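Local structure of predicted protein (Phaeodactylum tricornutum CCAP 1055/1, 5Z5M) at residues E251-S255 with K256-T260; P230-G234 with G235-T239; N116-Y119 with R120-G124; E152-F155 with M156-L159; H163-A166 with W167-L171. The protein probably catalyses the last two steps of urate degradation, hydrolysing 5-hydroxyisourate and stereoselectively decarboxylating OHCU to (S)-allantoin, with both activities fused in one chain. All coordinates share one frame; numbering follows the deposited sequence.

Interaction 1 (E251-S255 with K256-T260); sequences EYFAS and KGTFT
F253 and T258 meet where helix 249-256 ends in a Schellman motif, the tightly packed part of this local contact. F253 O takes T258 N at 3.1 Å and also K256 N, the two donors reaching it from opposite faces of its plane. A weak bond from G257 N to A254 O completes the motif, with G257 in the positive-phi C-prime position. Beyond the turn, F253 CB packs against T260 CG2 at 4.0 Å, and the methyl lies oblique to the ring. S255 folds its hydroxyl back onto the helix, OG donating to Y252 O at 2.6 Å.

The looser side belongs to K256. K256 CG rides 4.0 Å above the plane of the Y252 ring, toward the rim; the bend at chi2 (-110°) then brings CE to 3.5 Å from Y252 OH. A water bridges the two polar ends, accepting from K256 NZ and donating to Y252 OH, whose stronger partner is D189. Y252 and K256 both lean on C194 of strand 194-195, F253 and T258 rest on P290 between strands 281-289 and 292-296, and A254 and T260 pack against T138 and K164 of a second subunit's helices 136-146 and 151-173.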
loop_
_atom_site.group_PDB
_atom_site.type_symbol
_atom_site.label_atom_id
_atom_site.label_comp_id
_atom_site.label_asym_id
_atom_site.label_seq_id
_atom_site.Cartn_x
_atom_site.Cartn_y
_atom_site.Cartn_z
ATOM N N GLU A 251 -0.045 14.955 15.516
ATOM C CA GLU A 251 1.031 15.483 16.355
ATOM C C GLU A 251 2.404 15.193 15.755
ATOM O O GLU A 251 3.298 16.031 15.827
ATOM C CB GLU A 251 0.960 14.896 17.766
ATOM C CG GLU A 251 -0.408 14.961 18.399
ATOM C CD GLU A 251 -0.501 14.145 19.675
ATOM O OE1 GLU A 251 0.531 13.590 20.117
ATOM O OE2 GLU A 251 -1.619 14.052 20.229
ATOM N N TYR A 252 2.574 14.004 15.176
ATOM C CA TYR A 252 3.851 13.645 14.570
ATOM C C TYR A 252 4.155 14.536 13.360
ATOM O O TYR A 252 5.261 15.064 13.233
ATOM C CB TYR A 252 3.881 12.158 14.160
ATOM C CG TYR A 252 5.059 11.832 13.267
ATOM C CD1 TYR A 252 6.339 11.698 13.795
ATOM C CD2 TYR A 252 4.896 11.687 11.893
ATOM C CE1 TYR A 252 7.420 11.424 12.980
ATOM C CE2 TYR A 252 5.969 11.416 11.071
ATOM C CZ TYR A 252 7.230 11.285 11.619
ATOM O OH TYR A 252 8.303 11.012 10.806
ATOM N N PHE A 253 3.184 14.709 12.468
ATOM C CA PHE A 253 3.432 15.540 11.293
ATOM C C PHE A 253 3.720 16.995 11.691
ATOM O O PHE A 253 4.548 17.663 11.069
ATOM C CB PHE A 253 2.253 15.456 10.326
ATOM C CG PHE A 253 2.086 14.097 9.722
ATOM C CD1 PHE A 253 3.185 13.417 9.227
ATOM C CD2 PHE A 253 0.848 13.485 9.677
ATOM C CE1 PHE A 253 3.052 12.156 8.679
ATOM C CE2 PHE A 253 0.707 12.223 9.131
ATOM C CZ PHE A 253 1.813 11.560 8.635
ATOM N N ALA A 254 3.057 17.470 12.739
ATOM C CA ALA A 254 3.279 18.838 13.217
ATOM C C ALA A 254 4.683 19.013 13.794
ATOM O O ALA A 254 5.259 20.099 13.717
ATOM C CB ALA A 254 2.228 19.217 14.258
ATOM N N SER A 255 5.232 17.944 14.367
ATOM C CA SER A 255 6.569 17.998 14.948
ATOM C C SER A 255 7.628 18.107 13.859
ATOM O O SER A 255 8.744 18.555 14.110
ATOM C CB SER A 255 6.840 16.770 15.822
ATOM O OG SER A 255 7.024 15.597 15.041
ATOM N N LYS A 256 7.273 17.693 12.648
ATOM C CA LYS A 256 8.207 17.728 11.529
ATOM C C LYS A 256 8.031 18.986 10.691
ATOM O O LYS A 256 8.845 19.279 9.811
ATOM C CB LYS A 256 8.024 16.489 10.646
ATOM C CG LYS A 256 8.382 15.185 11.335
ATOM C CD LYS A 256 9.646 14.595 10.747
ATOM C CE LYS A 256 10.326 13.668 11.730
ATOM N NZ LYS A 256 11.477 12.955 11.112
ATOM N N GLY A 257 6.959 19.723 10.957
ATOM C CA GLY A 257 6.603 20.853 10.122
ATOM C C GLY A 257 6.091 20.401 8.762
ATOM O O GLY A 257 6.039 21.190 7.819
ATOM N N THR A 258 5.717 19.128 8.655
ATOM C CA THR A 258 5.189 18.586 7.397
ATOM C C THR A 258 3.878 19.275 7.031
ATOM O O THR A 258 3.016 19.489 7.885
ATOM C CB THR A 258 4.965 17.054 7.481
ATOM O OG1 THR A 258 6.171 16.420 7.916
ATOM C CG2 THR A 258 4.568 16.480 6.124
ATOM N N PHE A 259 3.735 19.654 5.768
ATOM C CA PHE A 259 2.509 20.318 5.354
ATOM C C PHE A 259 1.314 19.390 5.484
ATOM O O PHE A 259 1.324 18.260 4.988
ATOM C CB PHE A 259 2.590 20.828 3.920
ATOM C CG PHE A 259 1.320 21.482 3.459
ATOM C CD1 PHE A 259 0.988 22.756 3.897
ATOM C CD2 PHE A 259 0.443 20.816 2.617
ATOM C CE1 PHE A 259 -0.190 23.363 3.490
ATOM C CE2 PHE A 259 -0.738 21.418 2.206
ATOM C CZ PHE A 259 -1.052 22.692 2.645
ATOM N N THR A 260 0.300 19.880 6.187
ATOM C CA THR A 260 -0.996 19.226 6.274
ATOM C C THR A 260 -2.073 20.288 6.061
ATOM O O THR A 260 -1.814 21.482 6.222
ATOM C CB THR A 260 -1.201 18.522 7.633
ATOM O OG1 THR A 260 -0.978 19.458 8.697
ATOM C CG2 THR A 260 -0.232 17.355 7.795
HETATM O O HOH W 1 10.797 10.835 12.905
#

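Interaction 2 (P230-G234 with G235-T239); sequences PALKG and GKEFT
E237 reaches back across the turn to K233, its OE1 accepting the backbone amide K233 N at 2.8 Å through the anti lone pair, the one directed away from OE2. CG of E237 stands between its own backbone N and carbonyl carbon (chi1 58°), and the rest of the chain runs out extended, which carries the carboxylate over the backbone of K233; E237 CG comes within 3.2 Å of K233 O.

The carbonyl of G234 is gripped twice. F238 N donates to G234 O at 2.8 Å, nearly along the C=O axis, whereas E237 N approaches the same oxygen from above the carbonyl plane at 3.1 Å. K233 O is satisfied by a water that donates to it at 2.6 Å and in turn accepts from K236 N, so solvent spans the mouth of the turn. G234 has phi 88° and psi 164°, a backbone shape in which a CB would be jammed against the preceding carbonyl oxygen.

The apolar side is made by L232 and F238, whose CB atoms lie 4.1 Å apart, L232 CB standing at the edge of the F238 ring. F238 is the centre of an inverse gamma turn. The segment leads from strand 232-233 toward strand 241-248: A231, L232 and G234 make backbone bonds to L183 and G181, F238 packs on L183 of strand 182-189, and L232 touches L203 and Y243 of the neighbouring sheet.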
loop_
_atom_site.group_PDB
_atom_site.type_symbol
_atom_site.label_atom_id
_atom_site.label_comp_id
_atom_site.label_asym_id
_atom_site.label_seq_id
_atom_site.Cartn_x
_atom_site.Cartn_y
_atom_site.Cartn_z
ATOM N N PRO A 230 7.139 -4.985 23.223
ATOM C CA PRO A 230 5.791 -5.403 22.814
ATOM C C PRO A 230 4.695 -4.756 23.645
ATOM O O PRO A 230 4.869 -4.552 24.846
ATOM C CB PRO A 230 5.810 -6.920 23.035
ATOM C CG PRO A 230 7.256 -7.292 22.937
ATOM C CD PRO A 230 8.005 -6.138 23.533
ATOM N N ALA A 231 3.582 -4.428 22.998
ATOM C CA ALA A 231 2.444 -3.815 23.668
ATOM C C ALA A 231 1.756 -4.803 24.601
ATOM O O ALA A 231 1.281 -4.439 25.676
ATOM C CB ALA A 231 1.449 -3.278 22.633
ATOM N N LEU A 232 1.688 -6.055 24.165
ATOM C CA LEU A 232 1.082 -7.119 24.946
ATOM C C LEU A 232 1.985 -8.341 24.874
ATOM O O LEU A 232 2.576 -8.604 23.830
ATOM C CB LEU A 232 -0.314 -7.453 24.419
ATOM C CG LEU A 232 -1.344 -6.324 24.498
ATOM C CD1 LEU A 232 -2.645 -6.743 23.834
ATOM C CD2 LEU A 232 -1.580 -5.913 25.945
ATOM N N LYS A 233 2.090 -9.080 25.975
ATOM C CA LYS A 233 2.972 -10.247 26.027
ATOM C C LYS A 233 2.412 -11.362 26.916
ATOM O O LYS A 233 2.123 -11.146 28.094
ATOM C CB LYS A 233 4.363 -9.831 26.527
ATOM C CG LYS A 233 5.386 -10.956 26.551
ATOM C CD LYS A 233 6.783 -10.440 26.879
ATOM C CE LYS A 233 7.794 -11.579 26.944
ATOM N NZ LYS A 233 9.191 -11.082 27.124
ATOM N N GLY A 234 2.251 -12.554 26.351
ATOM C CA GLY A 234 1.910 -13.713 27.156
ATOM C C GLY A 234 0.424 -13.919 27.359
ATOM O O GLY A 234 -0.381 -13.011 27.143
ATOM N N GLY A 235 0.064 -15.122 27.795
ATOM C CA GLY A 235 -1.319 -15.559 27.818
ATOM C C GLY A 235 -2.270 -14.793 28.718
ATOM O O GLY A 235 -3.477 -14.984 28.634
ATOM N N LYS A 236 -1.747 -13.923 29.576
ATOM C CA LYS A 236 -2.627 -13.151 30.450
ATOM C C LYS A 236 -3.079 -11.821 29.847
ATOM O O LYS A 236 -4.134 -11.311 30.213
ATOM C CB LYS A 236 -1.955 -12.903 31.800
ATOM C CG LYS A 236 -2.378 -13.899 32.868
ATOM C CD LYS A 236 -1.544 -13.763 34.133
ATOM C CE LYS A 236 -0.119 -14.230 33.898
ATOM N NZ LYS A 236 0.263 -15.332 34.825
ATOM N N GLU A 237 -2.306 -11.264 28.920
ATOM C CA GLU A 237 -2.703 -10.003 28.296
ATOM C C GLU A 237 -2.803 -10.094 26.772
ATOM O O GLU A 237 -3.646 -9.432 26.172
ATOM C CB GLU A 237 -1.743 -8.879 28.697
ATOM C CG GLU A 237 -0.291 -9.113 28.341
ATOM C CD GLU A 237 0.637 -8.101 28.991
ATOM O OE1 GLU A 237 1.646 -7.722 28.362
ATOM O OE2 GLU A 237 0.360 -7.690 30.136
ATOM N N PHE A 238 -1.949 -10.901 26.144
ATOM C CA PHE A 238 -2.067 -11.148 24.709
ATOM C C PHE A 238 -3.123 -12.222 24.487
ATOM O O PHE A 238 -2.800 -13.402 24.336
ATOM C CB PHE A 238 -0.722 -11.566 24.103
ATOM C CG PHE A 238 -0.753 -11.753 22.600
ATOM C CD1 PHE A 238 -0.803 -10.662 21.751
ATOM C CD2 PHE A 238 -0.718 -13.025 22.042
ATOM C CE1 PHE A 238 -0.824 -10.829 20.370
ATOM C CE2 PHE A 238 -0.742 -13.198 20.666
ATOM C CZ PHE A 238 -0.790 -12.098 19.831
ATOM N N THR A 239 -4.389 -11.808 24.477
ATOM C CA THR A 239 -5.504 -12.747 24.442
ATOM C C THR A 239 -6.338 -12.599 23.172
ATOM O O THR A 239 -6.403 -11.517 22.591
ATOM C CB THR A 239 -6.425 -12.558 25.664
ATOM O OG1 THR A 239 -6.899 -11.204 25.700
ATOM C CG2 THR A 239 -5.669 -12.851 26.947
HETATM O O HOH W 2 1.015 -12.448 30.077
#

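Interaction 3 (N116-Y119 with R120-G124); sequences NGAY and RDQCG
A cysteine sulfur sits on an aromatic face: C123 SG lies 4.0 Å from the centroid of the Y119 ring and 14° off its normal. This sulfur-aromatic contact spans one turn at the C-terminal end of helix 106-123, in the OHCU decarboxylase part of the chain. The ring swings toward the following turn because its CG is anti to the backbone N (chi1 -174°), while C123 turns SG beside its own backbone N; the sulfur is therefore set over the ring, somewhat toward its rim.

The backbone carries the i to i+4 bonds of the helix's last turn. D121 N donates to G117 O, Q122 N to A118 O at 3.0 Å and C123 N to Y119 O, the last two nearly head-on to their carbonyls. G124 then leaves the helix with positive phi, its N still donating to R120 O.

The polar ends find partners elsewhere in the domain. Y119 OH bonds to E154 of helix 151-173, and Q122 NE2 is held by V147 O; the Y119 ring also meets F127 edge-to-face. Q122 CG lies 3.2 Å from A118 O, the acceptor of Q122 N, and 3.4 Å from Y119 O, to which the same N-H makes a weak bond.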
loop_
_atom_site.group_PDB
_atom_site.type_symbol
_atom_site.label_atom_id
_atom_site.label_comp_id
_atom_site.label_asym_id
_atom_site.label_seq_id
_atom_site.Cartn_x
_atom_site.Cartn_y
_atom_site.Cartn_z
ATOM N N ASN A 116 -30.987 -21.593 3.352
ATOM C CA ASN A 116 -30.384 -22.682 4.108
ATOM C C ASN A 116 -30.877 -24.022 3.584
ATOM O O ASN A 116 -30.122 -24.993 3.515
ATOM C CB ASN A 116 -30.694 -22.529 5.600
ATOM C CG ASN A 116 -29.941 -23.521 6.462
ATOM O OD1 ASN A 116 -28.713 -23.537 6.473
ATOM N ND2 ASN A 116 -30.675 -24.346 7.201
ATOM N N GLY A 117 -32.147 -24.058 3.192
ATOM C CA GLY A 117 -32.713 -25.228 2.546
ATOM C C GLY A 117 -32.043 -25.505 1.213
ATOM O O GLY A 117 -31.607 -26.626 0.958
ATOM N N ALA A 118 -31.941 -24.476 0.372
ATOM C CA ALA A 118 -31.295 -24.608 -0.930
ATOM C C ALA A 118 -29.856 -25.108 -0.794
ATOM O O ALA A 118 -29.459 -26.062 -1.462
ATOM C CB ALA A 118 -31.323 -23.282 -1.674
ATOM N N TYR A 119 -29.086 -24.466 0.076
ATOM C CA TYR A 119 -27.680 -24.826 0.277
ATOM C C TYR A 119 -27.499 -26.318 0.540
ATOM O O TYR A 119 -26.708 -26.981 -0.127
ATOM C CB TYR A 119 -27.084 -24.035 1.438
ATOM C CG TYR A 119 -25.588 -24.240 1.620
ATOM C CD1 TYR A 119 -24.680 -23.327 1.103
ATOM C CD2 TYR A 119 -25.088 -25.343 2.309
ATOM C CE1 TYR A 119 -23.318 -23.496 1.267
ATOM C CE2 TYR A 119 -23.721 -25.524 2.474
ATOM C CZ TYR A 119 -22.844 -24.598 1.948
ATOM O OH TYR A 119 -21.486 -24.763 2.109
ATOM N N ARG A 120 -28.231 -26.839 1.516
ATOM C CA ARG A 120 -28.082 -28.237 1.885
ATOM C C ARG A 120 -28.532 -29.154 0.752
ATOM O O ARG A 120 -27.939 -30.213 0.533
ATOM C CB ARG A 120 -28.862 -28.548 3.165
ATOM C CG ARG A 120 -28.883 -30.029 3.496
ATOM C CD ARG A 120 -28.573 -30.290 4.953
ATOM N NE ARG A 120 -28.053 -31.642 5.142
ATOM C CZ ARG A 120 -27.740 -32.163 6.322
ATOM N NH1 ARG A 120 -27.898 -31.444 7.425
ATOM N NH2 ARG A 120 -27.270 -33.401 6.398
ATOM N N ASP A 121 -29.569 -28.735 0.031
ATOM C CA ASP A 121 -30.076 -29.486 -1.116
ATOM C C ASP A 121 -28.999 -29.718 -2.161
ATOM O O ASP A 121 -28.825 -30.831 -2.653
ATOM C CB ASP A 121 -31.255 -28.758 -1.775
ATOM C CG ASP A 121 -32.494 -28.734 -0.905
ATOM O OD1 ASP A 121 -32.580 -29.557 0.031
ATOM O OD2 ASP A 121 -33.386 -27.894 -1.162
ATOM N N GLN A 122 -28.275 -28.661 -2.497
ATOM C CA GLN A 122 -27.357 -28.723 -3.623
ATOM C C GLN A 122 -25.964 -29.201 -3.213
ATOM O O GLN A 122 -25.207 -29.688 -4.051
ATOM C CB GLN A 122 -27.274 -27.356 -4.311
ATOM C CG GLN A 122 -26.871 -26.212 -3.402
ATOM C CD GLN A 122 -27.213 -24.848 -3.989
ATOM O OE1 GLN A 122 -28.277 -24.658 -4.582
ATOM N NE2 GLN A 122 -26.305 -23.894 -3.831
ATOM N N CYS A 123 -25.634 -29.080 -1.928
ATOM C CA CYS A 123 -24.291 -29.428 -1.448
ATOM C C CYS A 123 -24.172 -30.826 -0.832
ATOM O O CYS A 123 -23.108 -31.444 -0.893
ATOM C CB CYS A 123 -23.816 -28.392 -0.427
ATOM S SG CYS A 123 -23.257 -26.863 -1.173
ATOM N N GLY A 124 -25.249 -31.314 -0.227
ATOM C CA GLY A 124 -25.226 -32.620 0.403
ATOM C C GLY A 124 -24.742 -32.576 1.839
ATOM O O GLY A 124 -24.641 -33.609 2.501
#

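Interaction 4 (E152-F155 with M156-L159)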
loop_
_atom_site.group_PDB
_atom_site.type_symbol
_atom_site.label_atom_id
_atom_site.label_comp_id
_atom_site.label_asym_id
_atom_site.label_seq_id
_atom_site.Cartn_x
_atom_site.Cartn_y
_atom_site.Cartn_z
ATOM N N GLU A 152 -18.125 -28.462 -4.910
ATOM C CA GLU A 152 -16.727 -28.777 -4.633
ATOM C C GLU A 152 -15.999 -27.589 -4.019
ATOM O O GLU A 152 -15.091 -27.772 -3.208
ATOM C CB GLU A 152 -15.993 -29.246 -5.896
ATOM C CG GLU A 152 -15.955 -28.243 -7.040
ATOM C CD GLU A 152 -17.141 -28.379 -7.976
ATOM O OE1 GLU A 152 -18.082 -29.138 -7.648
ATOM O OE2 GLU A 152 -17.130 -27.735 -9.048
ATOM N N GLN A 153 -16.389 -26.373 -4.392
ATOM C CA GLN A 153 -15.830 -25.202 -3.734
ATOM C C GLN A 153 -16.333 -25.152 -2.298
ATOM O O GLN A 153 -15.564 -24.898 -1.375
ATOM C CB GLN A 153 -16.190 -23.900 -4.456
ATOM C CG GLN A 153 -15.576 -22.680 -3.764
ATOM C CD GLN A 153 -15.911 -21.363 -4.437
ATOM O OE1 GLN A 153 -16.450 -21.335 -5.543
ATOM N NE2 GLN A 153 -15.588 -20.261 -3.768
ATOM N N GLU A 154 -17.625 -25.403 -2.116
ATOM C CA GLU A 154 -18.224 -25.330 -0.790
ATOM C C GLU A 154 -17.750 -26.440 0.138
ATOM O O GLU A 154 -17.752 -26.270 1.355
ATOM C CB GLU A 154 -19.746 -25.351 -0.893
ATOM C CG GLU A 154 -20.316 -23.971 -1.149
ATOM C CD GLU A 154 -19.748 -22.935 -0.181
ATOM O OE1 GLU A 154 -20.009 -23.053 1.037
ATOM O OE2 GLU A 154 -19.032 -22.017 -0.630
ATOM N N PHE A 155 -17.353 -27.573 -0.434
ATOM C CA PHE A 155 -16.811 -28.673 0.359
ATOM C C PHE A 155 -15.519 -28.223 1.042
ATOM O O PHE A 155 -15.300 -28.501 2.219
ATOM C CB PHE A 155 -16.570 -29.903 -0.520
ATOM C CG PHE A 155 -16.127 -31.123 0.243
ATOM C CD1 PHE A 155 -17.040 -31.876 0.961
ATOM C CD2 PHE A 155 -14.802 -31.525 0.225
ATOM C CE1 PHE A 155 -16.638 -33.002 1.658
ATOM C CE2 PHE A 155 -14.393 -32.652 0.915
ATOM C CZ PHE A 155 -15.312 -33.391 1.634
ATOM N N MET A 156 -14.680 -27.516 0.292
ATOM C CA MET A 156 -13.461 -26.909 0.828
ATOM C C MET A 156 -13.739 -25.839 1.875
ATOM O O MET A 156 -13.083 -25.782 2.914
ATOM C CB MET A 156 -12.636 -26.299 -0.304
ATOM C CG MET A 156 -11.888 -27.312 -1.117
ATOM S SD MET A 156 -10.735 -28.177 -0.039
ATOM C CE MET A 156 -9.775 -26.800 0.589
ATOM N N VAL A 157 -14.697 -24.968 1.584
ATOM C CA VAL A 157 -15.037 -23.890 2.502
ATOM C C VAL A 157 -15.601 -24.450 3.806
ATOM O O VAL A 157 -15.250 -23.991 4.885
ATOM C CB VAL A 157 -16.056 -22.911 1.876
ATOM C CG1 VAL A 157 -16.474 -21.854 2.887
ATOM C CG2 VAL A 157 -15.474 -22.263 0.622
ATOM N N ALA A 158 -16.471 -25.450 3.696
ATOM C CA ALA A 158 -17.082 -26.057 4.876
ATOM C C ALA A 158 -16.023 -26.684 5.777
ATOM O O ALA A 158 -16.084 -26.561 7.000
ATOM C CB ALA A 158 -18.111 -27.101 4.462
ATOM N N LEU A 159 -15.063 -27.364 5.166
ATOM C CA LEU A 159 -13.995 -28.005 5.926
ATOM C C LEU A 159 -13.125 -26.963 6.625
ATOM O O LEU A 159 -12.670 -27.186 7.744
ATOM C CB LEU A 159 -13.139 -28.892 5.019
ATOM C CG LEU A 159 -13.770 -30.206 4.549
ATOM C CD1 LEU A 159 -12.883 -30.880 3.514
ATOM C CD2 LEU A 159 -14.035 -31.142 5.720
#
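F155 and L159 form the apolar heart of this helical turn, the two side chains crossing at an angle. The leucine brings its CD1 to 3.5 Å from F155 CE2, and its CG lies over one face of the ring. F155 keeps CG anti to the backbone N (chi1 -175°), which sends the ring out from the helix, where L159 of the next turn can reach its face, while L159 CG, 3.3 Å from F155 O, packs close to the backbone.

Polar atoms border V157: its CG2 lies 3.3 Å from Q153 O and 3.8 Å from E154 OE2, the methyl side of the valine thus covering part of the carboxylate. E154, bent at chi2, has stronger polar partners beyond this turn: R146 in a salt bridge and H149 through a hydrogen bond, besides Y119. Such a grouping probably stabilises the charged form of the buried carboxylate.

The backbone bonds are those of an uninterrupted alpha-helix. V157 N donates to Q153 O, A158 N to E154 O at 2.8 Å and L159 N to F155 O at 3.2 Å.

F155 is also gripped from outside: K65 makes a cation-pi contact with its ring, L69 and L72 of helix 65-73 pack on it, and E152 of a third subunit touches it. An alanine in place of F155 is likely to leave L159 CD1 without its aromatic partner and K65 without the ring it faces, opening a gap between the helices. E152 salt-bridges K68 of that third subunit, so this i to i+4 packing on helix 151-173 belongs to a helix-rich subunit interface of the OHCU decarboxylase part.

Interaction 5 (H163-A166 with W167-L171)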
loop_
_atom_site.group_PDB
_atom_site.type_symbol
_atom_site.label_atom_id
_atom_site.label_comp_id
_atom_site.label_asym_id
_atom_site.label_seq_id
_atom_site.Cartn_x
_atom_site.Cartn_y
_atom_site.Cartn_z
ATOM N N HIS A 163 -12.668 -26.637 10.912
ATOM C CA HIS A 163 -11.377 -26.504 11.584
ATOM C C HIS A 163 -11.365 -25.253 12.441
ATOM O O HIS A 163 -10.756 -25.233 13.504
ATOM C CB HIS A 163 -10.219 -26.450 10.583
ATOM C CG HIS A 163 -9.969 -27.747 9.878
ATOM N ND1 HIS A 163 -9.880 -28.949 10.542
ATOM C CD2 HIS A 163 -9.775 -28.023 8.568
ATOM C CE1 HIS A 163 -9.650 -29.916 9.670
ATOM N NE2 HIS A 163 -9.576 -29.378 8.465
ATOM N N LYS A 164 -12.036 -24.205 11.967
ATOM C CA LYS A 164 -12.104 -22.961 12.719
ATOM C C LYS A 164 -12.927 -23.167 13.984
ATOM O O LYS A 164 -12.628 -22.596 15.022
ATOM C CB LYS A 164 -12.704 -21.841 11.867
ATOM C CG LYS A 164 -11.772 -21.301 10.801
ATOM C CD LYS A 164 -12.549 -20.579 9.705
ATOM C CE LYS A 164 -13.184 -19.300 10.219
ATOM N NZ LYS A 164 -13.802 -18.502 9.120
ATOM N N ILE A 165 -13.970 -23.983 13.882
ATOM C CA ILE A 165 -14.813 -24.297 15.030
ATOM C C ILE A 165 -14.050 -25.165 16.030
ATOM O O ILE A 165 -14.165 -24.981 17.242
ATOM C CB ILE A 165 -16.113 -24.996 14.578
ATOM C CG1 ILE A 165 -17.008 -23.986 13.862
ATOM C CG2 ILE A 165 -16.846 -25.603 15.764
ATOM C CD1 ILE A 165 -18.122 -24.601 13.062
ATOM N N ALA A 166 -13.238 -26.081 15.516
ATOM C CA ALA A 166 -12.411 -26.930 16.359
ATOM C C ALA A 166 -11.448 -26.077 17.179
ATOM O O ALA A 166 -11.256 -26.309 18.371
ATOM C CB ALA A 166 -11.649 -27.937 15.516
ATOM N N TRP A 167 -10.861 -25.081 16.523
ATOM C CA TRP A 167 -9.936 -24.154 17.167
ATOM C C TRP A 167 -10.641 -23.379 18.279
ATOM O O TRP A 167 -10.088 -23.212 19.366
ATOM C CB TRP A 167 -9.350 -23.203 16.121
ATOM C CG TRP A 167 -8.428 -22.146 16.653
ATOM C CD1 TRP A 167 -8.599 -20.800 16.563
ATOM C CD2 TRP A 167 -7.183 -22.350 17.336
ATOM N NE1 TRP A 167 -7.543 -20.142 17.153
ATOM C CE2 TRP A 167 -6.654 -21.075 17.629
ATOM C CE3 TRP A 167 -6.462 -23.483 17.724
ATOM C CZ2 TRP A 167 -5.449 -20.901 18.300
ATOM C CZ3 TRP A 167 -5.252 -23.307 18.383
ATOM C CH2 TRP A 167 -4.762 -22.028 18.666
ATOM N N MET A 168 -11.870 -22.931 18.012
ATOM C CA MET A 168 -12.651 -22.208 19.015
ATOM C C MET A 168 -12.954 -23.079 20.229
ATOM O O MET A 168 -12.934 -22.604 21.360
ATOM C CB MET A 168 -13.960 -21.684 18.411
ATOM C CG MET A 168 -13.762 -20.598 17.378
ATOM S SD MET A 168 -15.327 -20.061 16.659
ATOM C CE MET A 168 -14.738 -18.936 15.396
ATOM N N ARG A 169 -13.231 -24.356 19.997
ATOM C CA ARG A 169 -13.545 -25.255 21.099
ATOM C C ARG A 169 -12.311 -25.579 21.938
ATOM O O ARG A 169 -12.392 -25.657 23.166
ATOM C CB ARG A 169 -14.177 -26.539 20.572
ATOM C CG ARG A 169 -15.591 -26.345 20.063
ATOM C CD ARG A 169 -16.079 -27.593 19.351
ATOM N NE ARG A 169 -17.470 -27.468 18.934
ATOM C CZ ARG A 169 -18.069 -28.299 18.090
ATOM N NH1 ARG A 169 -17.397 -29.318 17.568
ATOM N NH2 ARG A 169 -19.339 -28.109 17.767
ATOM N N LEU A 170 -11.176 -25.765 21.270
ATOM C CA LEU A 170 -9.907 -26.009 21.957
ATOM C C LEU A 170 -9.547 -24.835 22.862
ATOM O O LEU A 170 -9.094 -25.027 23.990
ATOM C CB LEU A 170 -8.776 -26.252 20.950
ATOM C CG LEU A 170 -8.685 -27.635 20.300
ATOM C CD1 LEU A 170 -7.716 -27.606 19.125
ATOM C CD2 LEU A 170 -8.253 -28.687 21.326
ATOM N N LEU A 171 -9.749 -23.620 22.358
ATOM C CA LEU A 171 -9.430 -22.405 23.112
ATOM C C LEU A 171 -10.286 -22.270 24.373
ATOM O O LEU A 171 -9.828 -21.747 25.394
ATOM C CB LEU A 171 -9.608 -21.163 22.234
ATOM C CG LEU A 171 -8.485 -20.843 21.243
ATOM C CD1 LEU A 171 -8.869 -19.658 20.379
ATOM C CD2 LEU A 171 -7.183 -20.561 21.972
#
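H163 begins the turn by accepting W167 N on its carbonyl oxygen at 3.0 Å, while its imidazole turns to Y26 and N61. K164 follows with the bond from M168 N to K164 O, and the thioether chain of M168 lies along that carbonyl, CG 3.3 Å from K164 O.

I165 carries the main side-chain contact. Its CG2 sits over the centre of the R169 guanidinium, 3.7 Å above the plane, the methyl placed there by an anti relation to the backbone N. The two side chains run side by side in one direction, and R169 stays extended from CG to NE, which lays the flat group beside the isoleucine. R169 N donates to I165 O at 3.0 Å. A methionine in place of R169 would probably leave E27 without its salt-bridge partner, I25 O without that donor and I165 CG2 without the flat surface it packs on.

A166 closes the series, its carbonyl accepting L170 N at 3.0 Å with L170 CG packed 3.5 Å from A166 O. This part of helix 151-173 lies against helix 49-61, where W167 and L170 touch A53; W167 NE1 reaches D276 O just after strand 268-275, and K164 and M168 pack on G262 of a second subunit.

How the interactions relate
Along the chain the five contacts follow in series, none enclosing or crossing another, and each closes only a local turn. Interaction 3 ends helix 106-123 and is tied to interaction 4 by Y119 OH and E154 OE1, 2.5 Å apart, a probable hydrogen bond, with C123 SG packed on E154 CB. Interactions 4 and 5 lie on one helix, 151-173, centres 18 Å apart. The chain then passes into the transthyretin-like part, where interaction 2 shapes the turn after strand 232-233, its nearest atoms about 8 Å from interaction 5. Interaction 1 ends helix 249-256; like interactions 4 and 5, it touches a second subunit.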